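Uncharacterized protein (Candida albicans, PDB 5K04) serves as the non-catalytic MDM20 subunit of the NatB N-terminal acetyltransferase complex, probably acting as a helical scaffold around the NAT3 subunit. Local coordinates at residues 123-127 against 496-500. Residues are numbered along the deposited sequence; the frame is centred on the assembly and turned at random.
Sequences KYDFK and INFSK
Y124 and K500 illustrate how the methylenes of a lysine can pack on an aromatic face while its amino group reaches further. The CG of K500 sits over the centre of the Y124 ring, 3.4 Å from the centroid and only 11° off the ring normal, a CH-pi contact. The K500 chain, with CG beside the backbone N (chi1 -73°) and extended beyond it, then runs back along the tyrosine until CE lies 3.6 Å from Y124 CB. Its amino end stops at F126, with NZ 3.3 Å from F126 CZ, obliquely to that ring.

The polar part of the contact lies at the far end of the tyrosine. Y124 OH and S499 OG are hydrogen-bonded at a modelled 2.3 Å, a separation too short to be taken at face value at 2.4 Å resolution. The serine oxygen, carried to the side facing the phenol by a chi1 of -176°, approaches the ring at its edge, near the ring plane.

These contacts join two distant parts of a chain built of helices and loops, in which 496-500 falls within the NatB non-catalytic subunit family, a member of the TPR clan: the turn leading into helix 126-138 meets the side of helix 489-503. Y124 is the centre of an inverse gamma turn, closed by D125 N to K123 O at 2.7 Å, and D125 follows as N-cap, its OD1 accepting a weak bond from K127 N.

One methyl, I496 CG2, serves both aromatic rings: it lies 4.0 Å from Y124 CD2 and meets the edge of the F126 ring at CE1. L155 of helix 143-157 touches both F126 and I496, whereas F498, on another side of helix 489-503, stacks on F13 of the NAT3 subunit.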
loop_
_atom_site.group_PDB
_atom_site.type_symbol
_atom_site.label_atom_id
_atom_site.label_comp_id
_atom_site.label_asym_id
_atom_site.label_seq_id
_atom_site.Cartn_x
_atom_site.Cartn_y
_atom_site.Cartn_z
ATOM N N LYS A 123 -9.190 8.138 14.761
ATOM C CA LYS A 123 -10.550 7.602 14.757
ATOM C C LYS A 123 -11.343 8.399 13.736
ATOM O O LYS A 123 -11.820 9.498 14.026
ATOM C CB LYS A 123 -11.190 7.700 16.139
ATOM C CG LYS A 123 -10.526 6.860 17.204
ATOM C CD LYS A 123 -11.226 7.005 18.552
ATOM C CE LYS A 123 -10.685 5.974 19.523
ATOM N NZ LYS A 123 -11.310 6.058 20.858
ATOM N N TYR A 124 -11.514 7.834 12.551
ATOM C CA TYR A 124 -11.989 8.616 11.407
ATOM C C TYR A 124 -13.515 8.744 11.460
ATOM O O TYR A 124 -14.257 8.226 10.623
ATOM C CB TYR A 124 -11.508 7.982 10.109
ATOM C CG TYR A 124 -10.031 7.629 10.123
ATOM C CD1 TYR A 124 -9.596 6.415 10.655
ATOM C CD2 TYR A 124 -9.073 8.508 9.613
ATOM C CE1 TYR A 124 -8.253 6.082 10.685
ATOM C CE2 TYR A 124 -7.719 8.182 9.635
ATOM C CZ TYR A 124 -7.319 6.961 10.174
ATOM O OH TYR A 124 -5.987 6.604 10.212
ATOM N N ASP A 125 -13.976 9.460 12.484
ATOM C CA ASP A 125 -15.401 9.699 12.724
ATOM C C ASP A 125 -15.719 11.070 12.148
ATOM O O ASP A 125 -15.621 12.094 12.829
ATOM C CB ASP A 125 -15.741 9.610 14.213
ATOM C CG ASP A 125 -17.248 9.635 14.484
ATOM O OD1 ASP A 125 -18.006 10.173 13.648
ATOM O OD2 ASP A 125 -17.670 9.120 15.541
ATOM N N PHE A 126 -16.132 11.075 10.880
ATOM C CA PHE A 126 -16.391 12.328 10.173
ATOM C C PHE A 126 -17.502 13.146 10.823
ATOM O O PHE A 126 -17.587 14.353 10.572
ATOM C CB PHE A 126 -16.738 12.049 8.703
ATOM C CG PHE A 126 -15.614 11.432 7.909
ATOM C CD1 PHE A 126 -14.308 11.846 8.084
ATOM C CD2 PHE A 126 -15.875 10.437 6.978
ATOM C CE1 PHE A 126 -13.280 11.271 7.345
ATOM C CE2 PHE A 126 -14.853 9.862 6.239
ATOM C CZ PHE A 126 -13.559 10.280 6.421
ATOM N N LYS A 127 -18.369 12.511 11.622
ATOM C CA LYS A 127 -19.343 13.259 12.416
ATOM C C LYS A 127 -18.654 14.051 13.513
ATOM O O LYS A 127 -19.120 15.133 13.885
ATOM C CB LYS A 127 -20.387 12.311 13.025
ATOM C CG LYS A 127 -21.559 12.014 12.105
ATOM C CD LYS A 127 -22.341 10.784 12.533
ATOM C CE LYS A 127 -23.370 10.401 11.468
ATOM N NZ LYS A 127 -23.997 9.078 11.742
ATOM N N ILE A 496 -6.345 11.201 4.213
ATOM C CA ILE A 496 -7.183 10.564 5.221
ATOM C C ILE A 496 -7.392 9.098 4.878
ATOM O O ILE A 496 -7.223 8.211 5.729
ATOM C CB ILE A 496 -8.512 11.333 5.337
ATOM C CG1 ILE A 496 -8.258 12.734 5.911
ATOM C CG2 ILE A 496 -9.528 10.564 6.159
ATOM C CD1 ILE A 496 -9.430 13.705 5.738
ATOM N N ASN A 497 -7.719 8.818 3.610
ATOM C CA ASN A 497 -7.954 7.439 3.180
ATOM C C ASN A 497 -6.682 6.614 3.253
ATOM O O ASN A 497 -6.727 5.424 3.593
ATOM C CB ASN A 497 -8.528 7.413 1.761
ATOM C CG ASN A 497 -10.006 7.807 1.727
ATOM O OD1 ASN A 497 -10.719 7.622 2.700
ATOM N ND2 ASN A 497 -10.459 8.339 0.604
ATOM N N PHE A 498 -5.541 7.228 2.920
ATOM C CA PHE A 498 -4.254 6.560 3.075
ATOM C C PHE A 498 -4.056 6.123 4.519
ATOM O O PHE A 498 -3.742 4.960 4.795
ATOM C CB PHE A 498 -3.125 7.500 2.636
ATOM C CG PHE A 498 -1.777 6.825 2.503
ATOM C CD1 PHE A 498 -0.910 6.757 3.577
ATOM C CD2 PHE A 498 -1.373 6.270 1.300
ATOM C CE1 PHE A 498 0.331 6.138 3.456
ATOM C CE2 PHE A 498 -0.130 5.640 1.171
ATOM C CZ PHE A 498 0.721 5.579 2.245
ATOM N N SER A 499 -4.246 7.062 5.454
ATOM C CA SER A 499 -4.159 6.759 6.879
ATOM C C SER A 499 -5.092 5.611 7.258
ATOM O O SER A 499 -4.651 4.618 7.846
ATOM C CB SER A 499 -4.483 8.017 7.692
ATOM O OG SER A 499 -4.324 7.783 9.065
ATOM N N LYS A 500 -6.391 5.736 6.919
ATOM C CA LYS A 500 -7.373 4.680 7.205
ATOM C C LYS A 500 -6.922 3.317 6.697
ATOM O O LYS A 500 -7.081 2.301 7.385
ATOM C CB LYS A 500 -8.716 4.992 6.553
ATOM C CG LYS A 500 -9.551 6.092 7.151
ATOM C CD LYS A 500 -10.988 5.937 6.656
ATOM C CE LYS A 500 -11.743 7.252 6.630
ATOM N NZ LYS A 500 -13.183 7.044 6.288
#